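Local coordinates for protein CurM Sulfotransferase (Moorea producta, PDB 4GBM) that probably transfers a sulfuryl group from PAPS to a hydroxyl of a polyketide chain during curacin biosynthesis, and binds the product nucleotide adenosine-3',5'-diphosphate, at residues G44-R49 with S268-L273; S60-H65 with D254-G259; A53-L58 with P245-P250. The protein carries 2 engineered substitutions. All blocks are in the same frame, centred on the assembly; numbering follows the deposited sequence.

Contact 1. Residues G44-R49 with S268-L273. With ZN (zinc ion), chain C; A3P (adenosine-3'-5'-diphosphate), chain G.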
loop_
_atom_site.group_PDB
_atom_site.type_symbol
_atom_site.label_atom_id
_atom_site.label_comp_id
_atom_site.label_asym_id
_atom_site.label_seq_id
_atom_site.Cartn_x
_atom_site.Cartn_y
_atom_site.Cartn_z
ATOM N N GLY A 44 -2.216 -8.049 1.661
ATOM C CA GLY A 44 -3.596 -7.567 1.777
ATOM C C GLY A 44 -3.687 -6.048 1.818
ATOM O O GLY A 44 -4.670 -5.492 2.331
ATOM N N SER A 45 -2.671 -5.371 1.282
ATOM C CA SER A 45 -2.636 -3.894 1.325
ATOM C C SER A 45 -3.772 -3.259 0.520
ATOM O O SER A 45 -4.346 -2.259 0.951
ATOM C CB SER A 45 -1.265 -3.345 0.888
ATOM O OG SER A 45 -1.033 -3.560 -0.497
ATOM N N THR A 46 -4.108 -3.852 -0.626
ATOM C CA THR A 46 -5.196 -3.335 -1.463
ATOM C C THR A 46 -6.530 -3.496 -0.744
ATOM O O THR A 46 -7.330 -2.553 -0.680
ATOM C CB THR A 46 -5.217 -3.993 -2.856
ATOM O OG1 THR A 46 -3.947 -3.803 -3.483
ATOM C CG2 THR A 46 -6.317 -3.377 -3.732
ATOM N N LEU A 47 -6.768 -4.682 -0.188
ATOM C CA LEU A 47 -7.969 -4.880 0.630
ATOM C C LEU A 47 -8.097 -3.792 1.703
ATOM O O LEU A 47 -9.146 -3.160 1.822
ATOM C CB LEU A 47 -7.956 -6.261 1.278
ATOM C CG LEU A 47 -9.076 -6.525 2.291
ATOM C CD1 LEU A 47 -10.453 -6.571 1.617
ATOM C CD2 LEU A 47 -8.783 -7.838 3.006
ATOM N N LEU A 48 -7.029 -3.564 2.458
ATOM C CA LEU A 48 -7.070 -2.539 3.497
ATOM C C LEU A 48 -7.346 -1.138 2.939
ATOM O O LEU A 48 -8.192 -0.406 3.474
ATOM C CB LEU A 48 -5.785 -2.561 4.334
ATOM C CG LEU A 48 -5.751 -1.526 5.464
ATOM C CD1 LEU A 48 -6.900 -1.715 6.468
ATOM C CD2 LEU A 48 -4.401 -1.585 6.175
ATOM N N ARG A 49 -6.660 -0.763 1.861
ATOM C CA ARG A 49 -6.876 0.583 1.315
ATOM C C ARG A 49 -8.302 0.749 0.798
ATOM O O ARG A 49 -8.887 1.821 0.925
ATOM C CB ARG A 49 -5.800 0.971 0.285
ATOM C CG ARG A 49 -6.050 0.558 -1.160
ATOM C CD ARG A 49 -6.802 1.632 -1.960
ATOM N NE ARG A 49 -7.089 1.133 -3.304
ATOM C CZ ARG A 49 -8.155 1.464 -4.026
ATOM N NH1 ARG A 49 -8.322 0.912 -5.225
ATOM N NH2 ARG A 49 -9.060 2.328 -3.559
ATOM N N SER A 268 1.322 -5.752 -9.869
ATOM C CA SER A 268 0.746 -7.080 -10.058
ATOM C C SER A 268 -0.759 -6.966 -9.885
ATOM O O SER A 268 -1.298 -5.859 -9.872
ATOM C CB SER A 268 1.325 -8.086 -9.060
ATOM O OG SER A 268 0.934 -9.408 -9.401
ATOM N N ASP A 269 -1.427 -8.111 -9.767
ATOM C CA ASP A 269 -2.866 -8.155 -9.521
ATOM C C ASP A 269 -3.083 -8.526 -8.058
ATOM O O ASP A 269 -2.661 -9.604 -7.633
ATOM C CB ASP A 269 -3.527 -9.194 -10.444
ATOM C CG ASP A 269 -5.047 -9.090 -10.475
ATOM O OD1 ASP A 269 -5.621 -8.407 -9.602
ATOM O OD2 ASP A 269 -5.670 -9.689 -11.385
ATOM N N PRO A 270 -3.726 -7.631 -7.278
ATOM C CA PRO A 270 -3.993 -7.972 -5.870
ATOM C C PRO A 270 -5.099 -9.011 -5.713
ATOM O O PRO A 270 -5.326 -9.503 -4.606
ATOM C CB PRO A 270 -4.412 -6.635 -5.253
ATOM C CG PRO A 270 -4.947 -5.835 -6.385
ATOM C CD PRO A 270 -4.153 -6.256 -7.609
ATOM N N ASN A 271 -5.787 -9.321 -6.816
ATOM C CA ASN A 271 -6.830 -10.352 -6.859
ATOM C C ASN A 271 -8.048 -10.012 -6.008
ATOM O O ASN A 271 -8.844 -10.886 -5.661
ATOM C CB ASN A 271 -6.270 -11.737 -6.503
ATOM C CG ASN A 271 -5.214 -12.206 -7.488
ATOM O OD1 ASN A 271 -5.324 -11.977 -8.700
ATOM N ND2 ASN A 271 -4.176 -12.869 -6.972
ATOM N N PHE A 272 -8.186 -8.728 -5.707
ATOM C CA PHE A 272 -9.299 -8.226 -4.915
ATOM C C PHE A 272 -10.639 -8.577 -5.574
ATOM O O PHE A 272 -11.581 -8.997 -4.898
ATOM C CB PHE A 272 -9.139 -6.711 -4.695
ATOM C CG PHE A 272 -10.315 -6.072 -4.011
ATOM C CD1 PHE A 272 -10.506 -6.230 -2.636
ATOM C CD2 PHE A 272 -11.231 -5.317 -4.739
ATOM C CE1 PHE A 272 -11.602 -5.654 -2.002
ATOM C CE2 PHE A 272 -12.329 -4.737 -4.110
ATOM C CZ PHE A 272 -12.511 -4.908 -2.735
ATOM N N LEU A 273 -10.713 -8.444 -6.895
ATOM C CA LEU A 273 -11.962 -8.716 -7.604
ATOM C C LEU A 273 -12.194 -10.205 -7.907
ATOM O O LEU A 273 -13.156 -10.559 -8.595
ATOM C CB LEU A 273 -12.086 -7.842 -8.858
ATOM C CG LEU A 273 -12.121 -6.328 -8.597
ATOM C CD1 LEU A 273 -12.153 -5.564 -9.908
ATOM C CD2 LEU A 273 -13.289 -5.902 -7.694
HETATM ZN ZN ZN C . -7.549 -7.948 -9.936
HETATM P P1 A3P G . -3.321 -13.663 -3.473
HETATM O O1P A3P G . -2.125 -13.880 -4.364
HETATM O O2P A3P G . -4.582 -13.329 -4.231
HETATM O O3P A3P G . -3.477 -14.729 -2.426
HETATM P P2 A3P G . -1.632 -6.839 -1.859
HETATM O O4P A3P G . -0.803 -6.291 -0.741
HETATM O O5P A3P G . -0.880 -7.195 -3.110
HETATM O O6P A3P G . -2.877 -6.033 -2.116
HETATM O "O5'" A3P G . -2.142 -8.276 -1.317
HETATM C "C5'" A3P G . -2.779 -9.179 -2.226
HETATM C "C4'" A3P G . -3.355 -10.293 -1.388
HETATM O "O4'" A3P G . -4.470 -9.783 -0.647
HETATM C "C3'" A3P G . -3.950 -11.408 -2.227
HETATM O "O3'" A3P G . -2.923 -12.313 -2.658
HETATM C "C2'" A3P G . -4.948 -12.013 -1.246
HETATM O "O2'" A3P G . -4.329 -13.023 -0.444
HETATM C "C1'" A3P G . -5.353 -10.854 -0.342
HETATM N N9 A3P G . -6.746 -10.432 -0.637
HETATM C C8 A3P G . -7.198 -9.770 -1.723
HETATM N N7 A3P G . -8.544 -9.584 -1.662
HETATM C C5 A3P G . -8.960 -10.146 -0.508
HETATM C C6 A3P G . -10.252 -10.316 0.198
HETATM N N6 A3P G . -11.392 -9.819 -0.342
HETATM N N1 A3P G . -10.235 -10.971 1.390
HETATM C C2 A3P G . -9.099 -11.454 1.942
HETATM N N3 A3P G . -7.891 -11.326 1.353
HETATM C C4 A3P G . -7.778 -10.692 0.164
#
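Thr46 and Pro270 make the close part of this contact, the hydroxyl oxygen OG1 of Thr46 lying 3.4 Å from Pro270 CB. Thr46 OG1 also donates a hydrogen bond of 2.8 Å to O6P of the nucleotide, so the proline ring lies against a hydroxyl already committed to the 5'-phosphate. The rotamer of Thr46 (chi1 -56°) sets OG1 beside its own backbone N, and both atoms thereby reach O6P. With the backbone N of Gly44 and Ser45 and the hydroxyl of Ser45 also donating to the phosphate end, the start of helix 45-53 wraps this group in the manner of the 5'-phosphosulfate-binding loop of sulfotransferases, which is akin to the P-loop. Lys136 bonds both hydroxyls and would add positive charge here.

Asn271 serves the other phosphate: its ND2 gives a nearly straight bond of 2.8 Å to O2P on the 3' side. Two residues earlier, Asp269 binds a zinc ion through OD1, 2.0 Å away, with His261 as a further ligand. That oxygen also accepts from the backbone N of Asn271 in an Asx turn, approached from well above the carboxylate plane.

Packing is slacker beyond the phosphate. Thr46 CG2 comes only to 4.5 Å from Phe272 CB, and Leu47 touches the Phe272 ring at its edge, CD1 standing 3.9 Å from CE1, near the ring plane. The other methyl of Leu47, CD2, turns to the adenine. Solvent reaches the contact at Thr46, which is partly exposed, whereas Leu47, Pro270 and Phe272 are buried.

Tyr251 stacks on Phe272, and behind the phosphate loop Ser45 and Leu48 pack on strands 35-39 and 158-163, while Leu47 and Leu48 rest on helix 221-226.

Contact 2. Residues S60-H65 with D254-G259. With ZN (zinc ion), chain F.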
loop_
_atom_site.group_PDB
_atom_site.type_symbol
_atom_site.label_atom_id
_atom_site.label_comp_id
_atom_site.label_asym_id
_atom_site.label_seq_id
_atom_site.Cartn_x
_atom_site.Cartn_y
_atom_site.Cartn_z
ATOM N N SER A 60 -8.702 7.304 -0.170
ATOM C CA SER A 60 -7.771 6.176 -0.230
ATOM C C SER A 60 -7.733 5.572 -1.642
ATOM O O SER A 60 -8.476 4.625 -1.939
ATOM C CB SER A 60 -8.188 5.136 0.821
ATOM O OG SER A 60 -7.243 4.097 0.941
ATOM N N PRO A 61 -6.883 6.132 -2.522
ATOM C CA PRO A 61 -6.861 5.756 -3.935
ATOM C C PRO A 61 -5.900 4.607 -4.257
ATOM O O PRO A 61 -5.086 4.235 -3.409
ATOM C CB PRO A 61 -6.350 7.036 -4.608
ATOM C CG PRO A 61 -5.384 7.598 -3.612
ATOM C CD PRO A 61 -6.019 7.303 -2.257
ATOM N N PRO A 62 -5.975 4.064 -5.492
ATOM C CA PRO A 62 -4.891 3.210 -5.985
ATOM C C PRO A 62 -3.583 4.002 -5.996
ATOM O O PRO A 62 -3.610 5.241 -5.925
ATOM C CB PRO A 62 -5.311 2.884 -7.430
ATOM C CG PRO A 62 -6.766 3.228 -7.515
ATOM C CD PRO A 62 -6.986 4.335 -6.531
ATOM N N GLU A 63 -2.464 3.286 -6.087
ATOM C CA GLU A 63 -1.124 3.869 -5.990
ATOM C C GLU A 63 -0.933 5.140 -6.820
ATOM O O GLU A 63 -1.170 5.157 -8.029
ATOM C CB GLU A 63 -0.064 2.830 -6.382
ATOM C CG GLU A 63 0.266 1.797 -5.294
ATOM C CD GLU A 63 -0.706 0.617 -5.185
ATOM O OE1 GLU A 63 -1.699 0.518 -5.949
ATOM O OE2 GLU A 63 -0.456 -0.227 -4.303
ATOM N N LEU A 64 -0.473 6.195 -6.154
ATOM C CA LEU A 64 -0.254 7.490 -6.805
ATOM C C LEU A 64 1.112 7.582 -7.475
ATOM O O LEU A 64 1.300 8.397 -8.385
ATOM C CB LEU A 64 -0.408 8.624 -5.787
ATOM C CG LEU A 64 -1.783 8.768 -5.131
ATOM C CD1 LEU A 64 -1.716 9.753 -3.974
ATOM C CD2 LEU A 64 -2.844 9.173 -6.145
ATOM N N HIS A 65 2.069 6.769 -7.021
ATOM C CA HIS A 65 3.440 6.782 -7.562
ATOM C C HIS A 65 4.087 8.182 -7.551
ATOM O O HIS A 65 4.781 8.566 -8.497
ATOM C CB HIS A 65 3.491 6.166 -8.976
ATOM C CG HIS A 65 2.766 4.858 -9.097
ATOM N ND1 HIS A 65 3.270 3.681 -8.594
ATOM C CD2 HIS A 65 1.577 4.545 -9.663
ATOM C CE1 HIS A 65 2.430 2.694 -8.853
ATOM N NE2 HIS A 65 1.389 3.195 -9.491
ATOM N N ASP A 254 -18.317 3.349 -4.755
ATOM C CA ASP A 254 -17.202 3.628 -5.660
ATOM C C ASP A 254 -15.933 3.781 -4.837
ATOM O O ASP A 254 -15.740 4.775 -4.129
ATOM C CB ASP A 254 -17.470 4.885 -6.506
ATOM C CG ASP A 254 -16.395 5.139 -7.581
ATOM O OD1 ASP A 254 -15.315 4.499 -7.577
ATOM O OD2 ASP A 254 -16.637 6.010 -8.445
ATOM N N ARG A 255 -15.076 2.772 -4.924
ATOM C CA ARG A 255 -13.820 2.774 -4.184
ATOM C C ARG A 255 -12.632 2.690 -5.125
ATOM O O ARG A 255 -11.572 2.170 -4.764
ATOM C CB ARG A 255 -13.823 1.640 -3.169
ATOM C CG ARG A 255 -14.967 1.814 -2.196
ATOM C CD ARG A 255 -14.927 0.823 -1.094
ATOM N NE ARG A 255 -16.125 0.943 -0.274
ATOM C CZ ARG A 255 -16.174 0.712 1.032
ATOM N NH1 ARG A 255 -15.080 0.351 1.711
ATOM N NH2 ARG A 255 -17.331 0.849 1.661
ATOM N N MET A 256 -12.832 3.212 -6.335
ATOM C CA MET A 256 -11.804 3.248 -7.371
ATOM C C MET A 256 -11.257 1.857 -7.681
ATOM O O MET A 256 -10.038 1.655 -7.769
ATOM C CB MET A 256 -10.682 4.227 -6.983
ATOM C CG MET A 256 -11.143 5.674 -6.886
ATOM S SD MET A 256 -9.873 6.791 -6.258
ATOM C CE MET A 256 -10.307 6.871 -4.525
ATOM N N THR A 257 -12.168 0.890 -7.813
ATOM C CA THR A 257 -11.811 -0.464 -8.247
ATOM C C THR A 257 -12.579 -0.841 -9.513
ATOM O O THR A 257 -12.289 -1.865 -10.147
ATOM C CB THR A 257 -12.105 -1.531 -7.159
ATOM O OG1 THR A 257 -13.517 -1.596 -6.923
ATOM C CG2 THR A 257 -11.396 -1.199 -5.851
ATOM N N GLY A 258 -13.554 -0.008 -9.879
ATOM C CA GLY A 258 -14.444 -0.302 -11.003
ATOM C C GLY A 258 -13.870 0.088 -12.352
ATOM O O GLY A 258 -12.757 0.613 -12.437
ATOM N N GLY A 259 -14.644 -0.169 -13.405
ATOM C CA GLY A 259 -14.229 0.123 -14.776
ATOM C C GLY A 259 -13.175 -0.848 -15.273
ATOM O O GLY A 259 -13.213 -2.037 -14.948
HETATM ZN ZN ZN F . 5.173 3.256 -7.741
HETATM O O HOH W 1 5.396 1.134 -7.932
#
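The rings of Pro61 and Pro62 receive Met256, whereas the flat imidazole of His65, farther along the same segment, has Glu63 CB over one face, 3.3 Å above its plane and shifted toward the rim. At the edge of that imidazole, ND1 binds a zinc ion at 2.1 Å, which also holds a water and two further atoms from elsewhere in the structure; NE2 is taken by a hydrogen bond with Ser266. The ring is thus tied through both nitrogens, away from the packing itself.

That packing is apolar and rests on one side chain. Met256 meets Pro62 at about a right angle, its CB 3.7 Å from Pro62 CD, and SD passes on to Pro61 CB at 3.9 Å. A bend at the last torsion (chi3 -96°) carries the methyl CE to Pro61 CA, 3.7 Å away, and near the carbonyl oxygen of Ser60. CB and SD therefore lie on Pro62, SD and CE on Pro61, and CE reaches on to Ser60 O.

The backbone of Met256 has positive phi (56°) and is steadied by Asp254, whose OD1 accepts from Met256 N at 3.1 Å in an Asx turn, the N-H pointing almost end-on at the oxygen. Met256 O, for its part, lies 3.6 Å from Pro62 CG and accepts hydrogen bonds from Arg49 and Ser264.

Both loops pack against helix 45-53: Pro62 on its Arg49, and Arg255 on its Ala53. Pro61 and Met256 also touch helix 87-96, and Ser60 and Pro61 lean on strand 132-136, next to the edge strand 58-59 that leads into the contact.

Contact 3. Residues A53-L58 with P245-P250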
loop_
_atom_site.group_PDB
_atom_site.type_symbol
_atom_site.label_atom_id
_atom_site.label_comp_id
_atom_site.label_asym_id
_atom_site.label_seq_id
_atom_site.Cartn_x
_atom_site.Cartn_y
_atom_site.Cartn_z
ATOM N N ALA A 53 -11.221 3.311 1.932
ATOM C CA ALA A 53 -11.809 4.171 0.891
ATOM C C ALA A 53 -13.286 4.477 1.147
ATOM O O ALA A 53 -13.810 5.479 0.651
ATOM C CB ALA A 53 -11.626 3.547 -0.498
ATOM N N GLY A 54 -13.940 3.616 1.923
ATOM C CA GLY A 54 -15.343 3.796 2.272
ATOM C C GLY A 54 -15.619 4.835 3.343
ATOM O O GLY A 54 -16.751 5.291 3.479
ATOM N N HIS A 55 -14.588 5.226 4.091
ATOM C CA HIS A 55 -14.770 6.158 5.199
ATOM C C HIS A 55 -14.888 7.607 4.716
ATOM O O HIS A 55 -14.065 8.066 3.931
ATOM C CB HIS A 55 -13.605 6.034 6.177
ATOM C CG HIS A 55 -13.907 6.579 7.535
ATOM N ND1 HIS A 55 -14.038 7.928 7.781
ATOM C CD2 HIS A 55 -14.106 5.957 8.720
ATOM C CE1 HIS A 55 -14.314 8.114 9.061
ATOM N NE2 HIS A 55 -14.361 6.933 9.653
ATOM N N SER A 56 -15.888 8.330 5.214
ATOM C CA SER A 56 -16.130 9.706 4.773
ATOM C C SER A 56 -15.021 10.701 5.127
ATOM O O SER A 56 -14.947 11.778 4.524
ATOM C CB SER A 56 -17.482 10.213 5.291
ATOM O OG SER A 56 -17.465 10.409 6.693
ATOM N N SER A 57 -14.176 10.353 6.097
ATOM C CA SER A 57 -13.087 11.235 6.541
ATOM C C SER A 57 -11.783 10.989 5.796
ATOM O O SER A 57 -10.805 11.716 5.992
ATOM C CB SER A 57 -12.825 11.062 8.042
ATOM O OG SER A 57 -13.953 11.433 8.818
ATOM N N LEU A 58 -11.773 9.954 4.961
ATOM C CA LEU A 58 -10.541 9.483 4.326
ATOM C C LEU A 58 -10.666 9.498 2.812
ATOM O O LEU A 58 -11.771 9.440 2.266
ATOM C CB LEU A 58 -10.200 8.065 4.813
ATOM C CG LEU A 58 -10.086 7.826 6.329
ATOM C CD1 LEU A 58 -9.765 6.364 6.608
ATOM C CD2 LEU A 58 -9.044 8.739 6.979
ATOM N N PRO A 245 -19.862 2.124 9.117
ATOM C CA PRO A 245 -20.206 0.788 8.617
ATOM C C PRO A 245 -19.540 0.454 7.280
ATOM O O PRO A 245 -19.267 -0.712 7.002
ATOM C CB PRO A 245 -21.725 0.856 8.439
ATOM C CG PRO A 245 -22.169 1.937 9.331
ATOM C CD PRO A 245 -21.063 2.926 9.418
ATOM N N GLU A 246 -19.267 1.484 6.480
ATOM C CA GLU A 246 -18.660 1.316 5.161
ATOM C C GLU A 246 -17.273 0.659 5.213
ATOM O O GLU A 246 -16.810 0.078 4.222
ATOM C CB GLU A 246 -18.584 2.679 4.457
ATOM C CG GLU A 246 -19.935 3.226 3.978
ATOM C CD GLU A 246 -20.742 3.980 5.044
ATOM O OE1 GLU A 246 -20.317 4.081 6.218
ATOM O OE2 GLU A 246 -21.828 4.483 4.687
ATOM N N LEU A 247 -16.607 0.740 6.364
ATOM C CA LEU A 247 -15.302 0.091 6.519
ATOM C C LEU A 247 -15.368 -1.414 6.300
ATOM O O LEU A 247 -14.402 -2.027 5.830
ATOM C CB LEU A 247 -14.715 0.366 7.908
ATOM C CG LEU A 247 -14.348 1.814 8.202
ATOM C CD1 LEU A 247 -14.103 1.967 9.685
ATOM C CD2 LEU A 247 -13.130 2.282 7.385
ATOM N N LEU A 248 -16.511 -2.007 6.651
ATOM C CA LEU A 248 -16.690 -3.456 6.593
ATOM C C LEU A 248 -17.269 -3.926 5.266
ATOM O O LEU A 248 -17.543 -5.122 5.093
ATOM C CB LEU A 248 -17.599 -3.918 7.741
ATOM C CG LEU A 248 -17.037 -3.724 9.151
ATOM C CD1 LEU A 248 -18.162 -3.815 10.171
ATOM C CD2 LEU A 248 -15.957 -4.744 9.459
ATOM N N GLN A 249 -17.452 -2.990 4.333
ATOM C CA GLN A 249 -18.109 -3.305 3.064
ATOM C C GLN A 249 -17.280 -2.883 1.852
ATOM O O GLN A 249 -17.709 -2.025 1.081
ATOM C CB GLN A 249 -19.488 -2.644 3.009
ATOM C CG GLN A 249 -20.383 -2.929 4.226
ATOM C CD GLN A 249 -20.791 -4.385 4.349
ATOM O OE1 GLN A 249 -20.820 -5.130 3.362
ATOM N NE2 GLN A 249 -21.132 -4.799 5.573
ATOM N N PRO A 250 -16.104 -3.513 1.652
ATOM C CA PRO A 250 -15.209 -3.038 0.591
ATOM C C PRO A 250 -15.702 -3.264 -0.841
ATOM O O PRO A 250 -15.134 -2.694 -1.773
ATOM C CB PRO A 250 -13.909 -3.817 0.850
ATOM C CG PRO A 250 -14.332 -5.035 1.600
ATOM C CD PRO A 250 -15.487 -4.591 2.450
#
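A type I beta turn, His55 to Leu58, links helix 45-53 to the edge strand 58-59 of the parallel sheet of this sulfotransferase fold, and the contact sets Gly54, just before the turn, and His55, its first residue, against Glu246 and Leu247 of the 3-10 segment 245-248. No hydrogen bond crosses between the two segments; the join is made by close backbone approach and apolar contact.

Gly54 is where the chains come nearest, its CA 5.0 Å from the CA of Glu246. Such closeness is possible because Gly54 carries no side chain on the face turned to the 3-10 segment. Its carbonyl oxygen abuts the side chain of Glu246, with Gly54 O 3.3 Å from Glu246 CB. CG of the glutamate follows at a longer distance, and beyond the bend at chi2 (84°) the carboxylate makes no contact with 53-58.

The buried half is formed by Leu247, whose end turns in toward the imidazole of His55. Its methyl CD2 lies 4.0 Å from His55 CB, at the edge of the ring and near its plane, while Leu247 CD1 approaches His55 CD2. Leu247 also fills space against Leu52 of helix 45-53 and against Leu232 and Cys236 of helix 228-239, so it knits the turn, the 3-10 segment and two helices together.

The rotation of the His55 ring is set by bonds at both nitrogens, which presents its CD2 edge to the leucine. NE2 is hydrogen-bonded to the carbonyl oxygen of Pro242, consistent with a proton on NE2. ND1 in turn accepts from within the turn: Ser57 N donates to His55 ND1 at 3.0 Å, with the donor 6° out of the ring plane.

Read from the N terminus, the chain first passes through 44-49, 53-58 and 60-65 in quick succession, as the phosphate-binding helix, the turn after it and the loop beyond strand 58-59. Their partners come nearly 190 residues or more later, in the long region between helices 228-239 and 297-305. Contact 3 closes first, at 245-250, contact 2 next, at 254-259, and contact 1 last, at 268-273. Contact 1 therefore encloses both others, while contacts 2 and 3 cross. Two arginines join them: Arg49 of contact 1 bonds Ser60 and Arg255 of contact 2, and Arg255 bonds Glu246 of contact 3, fastening the loops after helix 228-239 against helix 45-53 and what follows it.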